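Local coordinates for glycosyl hydrolase, BNR repeat (Ralstonia eutropha, PDB 3B7F), which probably acts as a hydrolase, possibly on glycosidic substrates, and folds as a seven-bladed beta-propeller with BNR repeats, at residues 22-26 against 389-393; 61-66 against 125-131; 234-238 against 280-284; 339-345 against 357-361. One frame throughout, in Å; residues are numbered along the deposited sequence.

Contact 1. Residues 22-26 against 389-393; sequences PVMLL and QSARP
Leu26 and Met24 flank Ala391 on one face of the antiparallel sheet in which strand 24-29, near the N-terminus, pairs with strand 385-391, near the C-terminus. This is the Velcro closure of a beta-propeller: the two chain ends complete one blade together. Ala391 and Met24 form a hydrogen-bonded pair, as do Leu26 and Gln389, and the shortest of their four backbone bonds runs from Leu26 N to Gln389 O at 2.8 Å. Leu26 brings its whole branch over the methyl of Ala391, with CD2 lying 3.8 Å from Ala391 CB, while the selenomethionine Met24 comes nearest to the same methyl with its CB, at 4.1 Å. Leu26, Gln389 and Ala391 also touch strand 56-62 of the next blade. Leu25 and Ser390 project from the other face, toward the preceding blade, where Leu25 rests on Tyr357 and Ser390 OG bonds to Ala348 O. Met24 runs extended as far as SE and then bends at chi3 (-71°), which carries its CE alongside Pro393, the two side chains passing in opposite directions. Beyond the strands, Pro393 also packs on Pro22, with its CG 3.7 Å from Pro22 CB.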
loop_
_atom_site.group_PDB
_atom_site.type_symbol
_atom_site.label_atom_id
_atom_site.label_comp_id
_atom_site.label_asym_id
_atom_site.label_seq_id
_atom_site.Cartn_x
_atom_site.Cartn_y
_atom_site.Cartn_z
ATOM N N PRO A 22 15.650 -0.963 17.090
ATOM C CA PRO A 22 14.480 -0.116 17.043
ATOM C C PRO A 22 13.753 -0.147 15.717
ATOM O O PRO A 22 14.385 -0.257 14.674
ATOM C CB PRO A 22 15.066 1.294 17.230
ATOM C CG PRO A 22 16.280 1.093 18.010
ATOM C CD PRO A 22 16.862 -0.148 17.340
ATOM N N VAL A 23 12.431 -0.073 15.793
ATOM C CA VAL A 23 11.555 0.037 14.636
ATOM C C VAL A 23 10.983 1.460 14.613
ATOM O O VAL A 23 10.771 2.094 15.662
ATOM C CB VAL A 23 10.425 -1.027 14.683
ATOM C CG1 VAL A 23 9.376 -0.801 13.601
ATOM C CG2 VAL A 23 11.006 -2.417 14.541
HETATM N N MSE A 24 10.733 1.955 13.410
HETATM C CA MSE A 24 10.125 3.230 13.205
HETATM C C MSE A 24 8.895 3.004 12.364
HETATM O O MSE A 24 8.914 2.163 11.489
HETATM C CB MSE A 24 11.091 4.166 12.497
HETATM C CG MSE A 24 10.509 5.568 12.246
HETATM SE SE MSE A 24 11.866 6.903 11.817
HETATM C CE MSE A 24 12.628 7.002 13.632
ATOM N N LEU A 25 7.824 3.742 12.654
ATOM C CA LEU A 25 6.590 3.704 11.860
ATOM C C LEU A 25 6.399 5.123 11.370
ATOM O O LEU A 25 6.534 6.032 12.140
ATOM C CB LEU A 25 5.375 3.244 12.668
ATOM C CG LEU A 25 5.441 1.878 13.353
ATOM C CD1 LEU A 25 4.176 1.708 14.171
ATOM C CD2 LEU A 25 5.636 0.705 12.347
ATOM N N LEU A 26 6.123 5.276 10.084
ATOM C CA LEU A 26 5.958 6.551 9.394
ATOM C C LEU A 26 4.475 6.644 9.136
ATOM O O LEU A 26 3.965 5.865 8.325
ATOM C CB LEU A 26 6.734 6.529 8.074
ATOM C CG LEU A 26 8.144 5.926 8.070
ATOM C CD1 LEU A 26 8.741 6.017 6.614
ATOM C CD2 LEU A 26 9.034 6.596 9.097
ATOM N N GLN A 389 3.799 2.869 7.646
ATOM C CA GLN A 389 4.890 2.200 6.999
ATOM C C GLN A 389 6.056 1.967 7.965
ATOM O O GLN A 389 6.468 2.871 8.672
ATOM C CB GLN A 389 5.326 3.098 5.857
ATOM C CG GLN A 389 6.409 2.588 4.974
ATOM C CD GLN A 389 5.989 1.447 4.064
ATOM O OE1 GLN A 389 5.015 1.555 3.327
ATOM N NE2 GLN A 389 6.770 0.375 4.074
ATOM N N SER A 390 6.593 0.755 7.985
ATOM C CA SER A 390 7.783 0.467 8.787
ATOM C C SER A 390 9.047 1.074 8.142
ATOM O O SER A 390 9.100 1.315 6.925
ATOM C CB SER A 390 7.964 -1.027 9.002
ATOM O OG SER A 390 8.023 -1.725 7.777
ATOM N N ALA A 391 10.040 1.356 8.993
ATOM C CA ALA A 391 11.293 1.976 8.597
ATOM C C ALA A 391 12.368 1.629 9.613
ATOM O O ALA A 391 12.067 1.299 10.777
ATOM C CB ALA A 391 11.139 3.494 8.456
ATOM N N ARG A 392 13.606 1.656 9.149
ATOM C CA ARG A 392 14.789 1.402 9.978
ATOM C C ARG A 392 15.368 2.740 10.371
ATOM O O ARG A 392 15.744 3.499 9.491
ATOM C CB ARG A 392 15.857 0.621 9.210
ATOM C CG ARG A 392 15.586 -0.880 9.173
ATOM C CD ARG A 392 16.581 -1.711 8.343
ATOM N NE ARG A 392 17.967 -1.219 8.403
ATOM C CZ ARG A 392 18.715 -0.783 7.372
ATOM N NH1 ARG A 392 18.286 -0.806 6.094
ATOM N NH2 ARG A 392 19.956 -0.354 7.618
ATOM N N PRO A 393 15.421 3.057 11.672
ATOM C CA PRO A 393 16.056 4.327 12.068
ATOM C C PRO A 393 17.581 4.260 12.004
ATOM O O PRO A 393 18.192 5.161 11.442
ATOM C CB PRO A 393 15.593 4.512 13.503
ATOM C CG PRO A 393 15.359 3.126 13.994
ATOM C CD PRO A 393 14.906 2.316 12.835
#

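Contact 2. Residues 61-66 against 125-131; sequences VQDPRE and ASEPGTW
The Asx turn after strand 56-62 holds Arg65 against the type II beta turn from Glu127 to Thr130, in the connection between strands 116-122 and 131-136. Asp63 OD1 accepts from Arg65 N and, with its syn lone pair, takes a nearly straight bond (169°) from Arg65 NE in the guanidinium plane, a salt bridge of 2.9 Å. This in-plane bond, helped by a weak one from NH2 to OD2, restrains the guanidinium, whose chain bends at chi3 (-65°). Arg65 NH2 then donates to Thr130 O at 2.9 Å, while NH1 bonds to His124 O and, weakly, to the same Thr130 carbonyl. The contact joins two successive propeller blades. Within the second, Gly129 makes a backbone hydrogen bond to His146, in a segment whose sequence resembles an Asp box, and Trp131 packs on Trp150. The guanidinium stands steeply to the indole (72°), with Arg65 NH2 3.7 Å from Trp131 NE1 over one ring face. Trp131 CZ2 meets Asp63 CB at 3.6 Å and CZ3 touches Val61 CG1. Two waters donate to Asp63 OD2; one accepts from Trp131 NE1, the other donates to Glu66 OE2 (OE1 is salt-bridged to Arg69) and accepts from Gly129 N at 2.8 Å.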
loop_
_atom_site.group_PDB
_atom_site.type_symbol
_atom_site.label_atom_id
_atom_site.label_comp_id
_atom_site.label_asym_id
_atom_site.label_seq_id
_atom_site.Cartn_x
_atom_site.Cartn_y
_atom_site.Cartn_z
ATOM N N VAL A 61 7.532 6.982 2.790
ATOM C CA VAL A 61 8.298 5.773 2.528
ATOM C C VAL A 61 9.792 6.035 2.678
ATOM O O VAL A 61 10.293 7.044 2.207
ATOM C CB VAL A 61 8.026 5.248 1.118
ATOM C CG1 VAL A 61 8.787 3.934 0.889
ATOM C CG2 VAL A 61 6.516 5.079 0.878
ATOM N N GLN A 62 10.483 5.118 3.346
ATOM C CA GLN A 62 11.934 5.144 3.484
ATOM C C GLN A 62 12.540 4.393 2.304
ATOM O O GLN A 62 11.978 3.378 1.872
ATOM C CB GLN A 62 12.354 4.415 4.738
ATOM C CG GLN A 62 13.857 4.350 4.961
ATOM C CD GLN A 62 14.180 3.688 6.248
ATOM O OE1 GLN A 62 13.794 2.547 6.488
ATOM N NE2 GLN A 62 14.874 4.401 7.108
ATOM N N ASP A 63 13.683 4.877 1.810
ATOM C CA ASP A 63 14.432 4.191 0.771
ATOM C C ASP A 63 15.190 3.059 1.493
ATOM O O ASP A 63 16.079 3.345 2.297
ATOM C CB ASP A 63 15.411 5.156 0.089
ATOM C CG ASP A 63 15.996 4.611 -1.198
ATOM O OD1 ASP A 63 15.976 3.388 -1.405
ATOM O OD2 ASP A 63 16.470 5.429 -2.020
ATOM N N PRO A 64 14.849 1.781 1.215
ATOM C CA PRO A 64 15.577 0.704 1.884
ATOM C C PRO A 64 17.006 0.545 1.339
ATOM O O PRO A 64 17.820 -0.091 1.990
ATOM C CB PRO A 64 14.722 -0.548 1.605
ATOM C CG PRO A 64 14.033 -0.266 0.375
ATOM C CD PRO A 64 13.849 1.240 0.275
ATOM N N ARG A 65 17.286 1.113 0.162
ATOM C CA ARG A 65 18.628 1.126 -0.396
ATOM C C ARG A 65 19.539 2.071 0.377
ATOM O O ARG A 65 20.716 1.804 0.481
ATOM C CB ARG A 65 18.603 1.544 -1.868
ATOM C CG ARG A 65 17.820 0.564 -2.769
ATOM C CD ARG A 65 17.529 1.178 -4.111
ATOM N NE ARG A 65 16.643 2.318 -3.966
ATOM C CZ ARG A 65 16.156 3.054 -4.958
ATOM N NH1 ARG A 65 16.365 2.754 -6.230
ATOM N NH2 ARG A 65 15.380 4.076 -4.652
ATOM N N GLU A 66 18.983 3.176 0.875
ATOM C CA GLU A 66 19.705 4.228 1.606
ATOM C C GLU A 66 18.782 4.722 2.719
ATOM O O GLU A 66 18.057 5.693 2.533
ATOM C CB GLU A 66 20.080 5.374 0.668
ATOM C CG GLU A 66 20.840 4.944 -0.576
ATOM C CD GLU A 66 21.249 6.095 -1.463
ATOM O OE1 GLU A 66 21.782 7.081 -0.899
ATOM O OE2 GLU A 66 21.062 5.979 -2.712
ATOM N N ALA A 125 17.517 -2.152 -6.507
ATOM C CA ALA A 125 18.799 -2.011 -5.799
ATOM C C ALA A 125 19.922 -1.463 -6.679
ATOM O O ALA A 125 20.760 -0.667 -6.229
ATOM C CB ALA A 125 19.211 -3.393 -5.188
ATOM N N SER A 126 19.911 -1.880 -7.945
ATOM C CA SER A 126 20.895 -1.491 -8.935
ATOM C C SER A 126 20.657 -0.107 -9.516
ATOM O O SER A 126 21.468 0.340 -10.325
ATOM C CB SER A 126 20.881 -2.478 -10.096
ATOM O OG SER A 126 19.732 -2.264 -10.899
ATOM N N GLU A 127 19.559 0.570 -9.159
ATOM C CA GLU A 127 19.289 1.910 -9.698
ATOM C C GLU A 127 19.027 2.898 -8.570
ATOM O O GLU A 127 17.938 3.467 -8.499
ATOM C CB GLU A 127 18.122 1.840 -10.687
ATOM C CG GLU A 127 18.391 0.909 -11.871
ATOM C CD GLU A 127 17.277 0.900 -12.889
ATOM O OE1 GLU A 127 16.198 1.478 -12.633
ATOM O OE2 GLU A 127 17.495 0.312 -13.963
ATOM N N PRO A 128 20.056 3.155 -7.711
ATOM C CA PRO A 128 19.834 4.048 -6.581
ATOM C C PRO A 128 19.375 5.422 -7.057
ATOM O O PRO A 128 19.771 5.847 -8.130
ATOM C CB PRO A 128 21.197 4.097 -5.861
ATOM C CG PRO A 128 22.180 3.518 -6.772
ATOM C CD PRO A 128 21.450 2.674 -7.763
ATOM N N GLY A 129 18.487 6.052 -6.282
ATOM C CA GLY A 129 17.887 7.327 -6.643
ATOM C C GLY A 129 16.632 7.264 -7.487
ATOM O O GLY A 129 15.966 8.289 -7.623
ATOM N N THR A 130 16.312 6.084 -8.041
ATOM C CA THR A 130 15.126 5.900 -8.879
ATOM C C THR A 130 13.896 5.530 -8.029
ATOM O O THR A 130 13.981 4.675 -7.146
ATOM C CB THR A 130 15.383 4.851 -9.999
ATOM O OG1 THR A 130 16.389 5.354 -10.892
ATOM C CG2 THR A 130 14.104 4.534 -10.799
ATOM N N TRP A 131 12.771 6.208 -8.270
ATOM C CA TRP A 131 11.493 5.951 -7.595
ATOM C C TRP A 131 10.364 6.014 -8.602
ATOM O O TRP A 131 10.523 6.594 -9.684
ATOM C CB TRP A 131 11.172 7.027 -6.559
ATOM C CG TRP A 131 12.027 7.047 -5.339
ATOM C CD1 TRP A 131 13.307 7.465 -5.257
ATOM C CD2 TRP A 131 11.626 6.692 -4.006
ATOM N NE1 TRP A 131 13.758 7.349 -3.965
ATOM C CE2 TRP A 131 12.743 6.874 -3.176
ATOM C CE3 TRP A 131 10.431 6.212 -3.438
ATOM C CZ2 TRP A 131 12.702 6.619 -1.796
ATOM C CZ3 TRP A 131 10.398 5.947 -2.074
ATOM C CH2 TRP A 131 11.520 6.146 -1.277
HETATM O O HOH W 1 16.318 8.066 -2.519
HETATM O O HOH W 2 18.729 4.961 -3.669
#

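Contact 3. Residues 234-238 against 280-284; sequences PHCVV and GFPIV
The His235 ring overlaps that of Phe281 in an offset stack, the centroids 4.5 Å apart and the planes inclined by 27°. The overlap is partial: Phe281 CD1 sits over the histidine face near its rim, 3.2 Å from His235 ND1, and Phe281 CE1 lies next to His235 CE1. The imidazole cannot turn easily, because ND1 donates a short bond of 2.7 Å to Gly280 O, with that oxygen in the ring plane, and NE2 is bonded to His252 ND1. One side chain therefore both stacks on Phe281 and grips the backbone just before it. Cys236 also turns toward segment 280-284. Its SG is anti to the backbone N (chi1 -170°), which brings the sulfur to 3.7 Å from Ile283 N in a weak N-H...S bond, while its CB presses on Phe281 O. Ile283 answers with its CG2 branch, which is 3.4 Å from Cys236 O and also touches Cys236 SG and, at 4.0 Å, Val238 CG2. His235 and Cys236 both face Gln250 on the neighbouring strand, making a classic beta bulge. No backbone-to-backbone hydrogen bond links the segments, whose short strand axes run nearly parallel 6.0 Å apart; each bond uses a side-chain atom. Such a side-by-side run of the first strands of consecutive blades, here close to the centre of the chain, is typical of the inner ring of a beta-propeller.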
loop_
_atom_site.group_PDB
_atom_site.type_symbol
_atom_site.label_atom_id
_atom_site.label_comp_id
_atom_site.label_asym_id
_atom_site.label_seq_id
_atom_site.Cartn_x
_atom_site.Cartn_y
_atom_site.Cartn_z
ATOM N N PRO A 234 -8.600 -3.744 -7.542
ATOM C CA PRO A 234 -7.663 -4.169 -6.527
ATOM C C PRO A 234 -7.461 -3.020 -5.579
ATOM O O PRO A 234 -7.485 -1.863 -6.027
ATOM C CB PRO A 234 -6.368 -4.402 -7.300
ATOM C CG PRO A 234 -6.469 -3.540 -8.490
ATOM C CD PRO A 234 -7.939 -3.655 -8.853
ATOM N N HIS A 235 -7.316 -3.342 -4.292
ATOM C CA HIS A 235 -7.048 -2.352 -3.255
ATOM C C HIS A 235 -5.564 -2.278 -2.877
ATOM O O HIS A 235 -5.016 -1.206 -2.723
ATOM C CB HIS A 235 -7.893 -2.603 -2.000
ATOM C CG HIS A 235 -9.361 -2.378 -2.205
ATOM N ND1 HIS A 235 -10.314 -2.851 -1.331
ATOM C CD2 HIS A 235 -10.041 -1.764 -3.205
ATOM C CE1 HIS A 235 -11.516 -2.517 -1.768
ATOM N NE2 HIS A 235 -11.378 -1.851 -2.897
ATOM N N CYS A 236 -4.936 -3.428 -2.702
ATOM C CA CYS A 236 -3.557 -3.483 -2.308
ATOM C C CYS A 236 -2.970 -4.741 -2.890
ATOM O O CYS A 236 -3.558 -5.791 -2.721
ATOM C CB CYS A 236 -3.482 -3.501 -0.787
ATOM S SG CYS A 236 -1.805 -3.269 -0.151
ATOM N N VAL A 237 -1.869 -4.613 -3.631
ATOM C CA VAL A 237 -1.167 -5.738 -4.241
ATOM C C VAL A 237 0.268 -5.750 -3.671
ATOM O O VAL A 237 0.859 -4.684 -3.480
ATOM C CB VAL A 237 -1.155 -5.685 -5.824
ATOM C CG1 VAL A 237 -0.859 -7.069 -6.413
ATOM C CG2 VAL A 237 -2.464 -5.182 -6.408
ATOM N N VAL A 238 0.812 -6.946 -3.403
ATOM C CA VAL A 238 2.188 -7.137 -2.912
ATOM C C VAL A 238 2.873 -8.288 -3.697
ATOM O O VAL A 238 2.222 -9.216 -4.151
ATOM C CB VAL A 238 2.246 -7.400 -1.358
ATOM C CG1 VAL A 238 1.740 -6.174 -0.551
ATOM C CG2 VAL A 238 1.430 -8.601 -0.964
ATOM N N GLY A 280 -11.875 -6.045 2.148
ATOM C CA GLY A 280 -11.043 -5.212 3.014
ATOM C C GLY A 280 -10.182 -4.369 2.120
ATOM O O GLY A 280 -10.391 -4.361 0.913
ATOM N N PHE A 281 -9.254 -3.617 2.715
ATOM C CA PHE A 281 -8.314 -2.760 1.961
ATOM C C PHE A 281 -6.842 -3.165 1.911
ATOM O O PHE A 281 -6.307 -3.382 0.806
ATOM C CB PHE A 281 -8.474 -1.285 2.411
ATOM C CG PHE A 281 -9.797 -0.674 2.005
ATOM C CD1 PHE A 281 -10.028 -0.322 0.681
ATOM C CD2 PHE A 281 -10.795 -0.433 2.940
ATOM C CE1 PHE A 281 -11.240 0.227 0.288
ATOM C CE2 PHE A 281 -12.004 0.115 2.563
ATOM C CZ PHE A 281 -12.230 0.449 1.229
ATOM N N PRO A 282 -6.161 -3.268 3.068
ATOM C CA PRO A 282 -4.717 -3.614 3.011
ATOM C C PRO A 282 -4.376 -5.127 2.941
ATOM O O PRO A 282 -5.197 -5.984 3.307
ATOM C CB PRO A 282 -4.218 -3.103 4.362
ATOM C CG PRO A 282 -5.383 -3.357 5.278
ATOM C CD PRO A 282 -6.616 -3.133 4.473
ATOM N N ILE A 283 -3.178 -5.432 2.459
ATOM C CA ILE A 283 -2.627 -6.792 2.518
ATOM C C ILE A 283 -1.118 -6.646 2.818
ATOM O O ILE A 283 -0.472 -5.759 2.282
ATOM C CB ILE A 283 -2.936 -7.646 1.244
ATOM C CG1 ILE A 283 -2.695 -9.139 1.518
ATOM C CG2 ILE A 283 -2.133 -7.167 0.013
ATOM C CD1 ILE A 283 -3.455 -10.105 0.580
ATOM N N VAL A 284 -0.575 -7.502 3.677
ATOM C CA VAL A 284 0.839 -7.442 4.077
ATOM C C VAL A 284 1.397 -8.851 4.094
ATOM O O VAL A 284 0.716 -9.755 4.535
ATOM C CB VAL A 284 1.002 -6.769 5.502
ATOM C CG1 VAL A 284 2.415 -6.964 6.051
ATOM C CG2 VAL A 284 0.637 -5.302 5.436
#

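Contact 4. Residues 339-345 against 357-361; sequences LTVKRQA and YFGTT
Val341 and Phe358 meet at about a right angle, Val341 CG2 lying 3.7 Å from Phe358 CD1. The valine sets CG1 anti to its backbone N (chi1 176°) and directs CG2 at the ring, whereas Phe358 holds its CG between the backbone N and carbonyl carbon (chi1 68°), which sets the ring against Val341; CB itself lies near Ala345 O. Thr361 turns its hydroxyl toward the Thr340 side chain: OG1 is 3.5 Å from Thr340 CB, the CG2 methyls of the two threonines touch, and a water joins Thr361 OG1 to Thr340 N. Lys342 is bent at chi3 and chi4 and passes across Thr361, its NZ 3.8 Å from Thr361 CG2 before bonding to His384 NE2. The backbones are tied at two places, Thr361 N to Thr340 O at 3.2 Å and Gly359 N to Ala345 O at 2.8 Å. Between them the type I turn from Lys342 to Ala345 bulges away, and a water bridges Lys342 N and Gly359 O. Beyond the turn the chain enters strand 346-348, the neighbour of strand 356-359 in one blade; Phe358 stacks on Trp366 of strand 365-368, and Arg343 in the turn reaches strand 178-184.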
loop_
_atom_site.group_PDB
_atom_site.type_symbol
_atom_site.label_atom_id
_atom_site.label_comp_id
_atom_site.label_asym_id
_atom_site.label_seq_id
_atom_site.Cartn_x
_atom_site.Cartn_y
_atom_site.Cartn_z
ATOM N N LEU A 339 -14.023 0.133 13.311
ATOM C CA LEU A 339 -12.715 0.475 12.787
ATOM C C LEU A 339 -12.556 0.278 11.283
ATOM O O LEU A 339 -12.883 -0.773 10.733
ATOM C CB LEU A 339 -11.621 -0.313 13.540
ATOM C CG LEU A 339 -11.135 0.207 14.907
ATOM C CD1 LEU A 339 -12.194 0.512 15.870
ATOM C CD2 LEU A 339 -10.139 -0.817 15.535
ATOM N N THR A 340 -12.021 1.323 10.645
ATOM C CA THR A 340 -11.684 1.317 9.235
ATOM C C THR A 340 -10.159 1.353 9.129
ATOM O O THR A 340 -9.518 2.145 9.794
ATOM C CB THR A 340 -12.361 2.499 8.526
ATOM O OG1 THR A 340 -13.777 2.374 8.719
ATOM C CG2 THR A 340 -12.029 2.532 7.025
ATOM N N VAL A 341 -9.592 0.459 8.335
ATOM C CA VAL A 341 -8.133 0.380 8.102
ATOM C C VAL A 341 -7.972 0.493 6.578
ATOM O O VAL A 341 -8.462 -0.347 5.843
ATOM C CB VAL A 341 -7.523 -0.901 8.710
ATOM C CG1 VAL A 341 -5.978 -1.052 8.393
ATOM C CG2 VAL A 341 -7.760 -0.901 10.198
ATOM N N LYS A 342 -7.353 1.581 6.116
ATOM C CA LYS A 342 -7.196 1.858 4.685
ATOM C C LYS A 342 -6.031 1.016 4.099
ATOM O O LYS A 342 -5.292 0.357 4.856
ATOM C CB LYS A 342 -7.034 3.367 4.440
ATOM C CG LYS A 342 -8.315 4.230 4.557
ATOM C CD LYS A 342 -7.916 5.711 4.592
ATOM C CE LYS A 342 -8.896 6.676 3.918
ATOM N NZ LYS A 342 -10.250 6.705 4.435
ATOM N N ARG A 343 -5.907 1.038 2.761
ATOM C CA ARG A 343 -4.943 0.202 1.984
ATOM C C ARG A 343 -3.512 0.231 2.400
ATOM O O ARG A 343 -2.855 -0.797 2.333
ATOM C CB ARG A 343 -4.776 0.694 0.561
ATOM C CG ARG A 343 -5.876 0.678 -0.262
ATOM C CD ARG A 343 -5.727 1.767 -1.311
ATOM N NE ARG A 343 -7.121 1.980 -1.654
ATOM C CZ ARG A 343 -7.722 1.582 -2.745
ATOM N NH1 ARG A 343 -7.075 1.048 -3.743
ATOM N NH2 ARG A 343 -9.008 1.800 -2.852
ATOM N N GLN A 344 -3.010 1.443 2.663
ATOM C CA GLN A 344 -1.619 1.666 3.034
ATOM C C GLN A 344 -1.454 1.733 4.540
ATOM O O GLN A 344 -0.344 1.951 5.024
ATOM C CB GLN A 344 -1.114 2.971 2.422
ATOM C CG GLN A 344 -1.046 2.995 0.897
ATOM C CD GLN A 344 -1.156 4.405 0.361
ATOM O OE1 GLN A 344 -2.154 5.072 0.624
ATOM N NE2 GLN A 344 -0.129 4.873 -0.389
ATOM N N ALA A 345 -2.530 1.523 5.283
ATOM C CA ALA A 345 -2.505 1.652 6.743
ATOM C C ALA A 345 -2.124 0.383 7.553
ATOM O O ALA A 345 -2.282 0.381 8.776
ATOM C CB ALA A 345 -3.837 2.274 7.227
ATOM N N TYR A 357 1.499 -3.944 12.249
ATOM C CA TYR A 357 0.989 -2.670 12.734
ATOM C C TYR A 357 -0.129 -2.201 11.877
ATOM O O TYR A 357 -0.133 -2.460 10.690
ATOM C CB TYR A 357 2.118 -1.616 12.628
ATOM C CG TYR A 357 3.431 -2.056 13.241
ATOM C CD1 TYR A 357 3.703 -1.826 14.590
ATOM C CD2 TYR A 357 4.387 -2.760 12.490
ATOM C CE1 TYR A 357 4.899 -2.277 15.181
ATOM C CE2 TYR A 357 5.557 -3.208 13.077
ATOM C CZ TYR A 357 5.821 -2.943 14.422
ATOM O OH TYR A 357 7.001 -3.374 15.022
ATOM N N PHE A 358 -1.087 -1.492 12.457
ATOM C CA PHE A 358 -2.107 -0.850 11.628
ATOM C C PHE A 358 -2.600 0.470 12.209
ATOM O O PHE A 358 -2.547 0.676 13.420
ATOM C CB PHE A 358 -3.266 -1.798 11.258
ATOM C CG PHE A 358 -4.168 -2.215 12.420
ATOM C CD1 PHE A 358 -5.246 -1.433 12.809
ATOM C CD2 PHE A 358 -3.976 -3.431 13.055
ATOM C CE1 PHE A 358 -6.090 -1.821 13.839
ATOM C CE2 PHE A 358 -4.805 -3.816 14.126
ATOM C CZ PHE A 358 -5.867 -3.014 14.495
ATOM N N GLY A 359 -3.096 1.334 11.322
ATOM C CA GLY A 359 -3.601 2.660 11.685
ATOM C C GLY A 359 -5.022 2.785 11.225
ATOM O O GLY A 359 -5.341 2.433 10.101
ATOM N N THR A 360 -5.866 3.349 12.080
ATOM C CA THR A 360 -7.280 3.473 11.796
ATOM C C THR A 360 -7.653 4.915 11.415
ATOM O O THR A 360 -6.917 5.850 11.694
ATOM C CB THR A 360 -8.126 3.029 12.987
ATOM O OG1 THR A 360 -8.015 3.995 14.017
ATOM C CG2 THR A 360 -7.700 1.636 13.525
ATOM N N THR A 361 -8.811 5.069 10.762
ATOM C CA THR A 361 -9.323 6.384 10.395
ATOM C C THR A 361 -9.717 7.165 11.670
ATOM O O THR A 361 -9.819 8.374 11.633
ATOM C CB THR A 361 -10.498 6.272 9.443
ATOM O OG1 THR A 361 -11.568 5.549 10.084
ATOM C CG2 THR A 361 -10.040 5.590 8.099
HETATM O O HOH W 3 -11.561 3.841 12.245
HETATM O O HOH W 4 -6.639 3.706 8.045
#

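In the fold
Contacts 3, 4, 1 and 2 follow one another round the propeller, with centres 11, 16 and 16 Å apart at successive steps. Contact 3 joins the first strands of two consecutive blades, and contact 4 lies within the next blade, where Arg343 and Val341 touch Phe281 and Pro282. Tyr357 of contact 4 packs on Val23 of contact 1, the blade built from both chain ends. Gln62 of contact 2, whose NE2 probably bonds to Arg392 O, carries the connection onward. Contacts 2 and 4 lie on opposite sides of the chain's centre. Along the sequence contacts 2, 3 and 4 come in series, all inside the 362 residues that contact 1 encloses, so this pairing seals the ring.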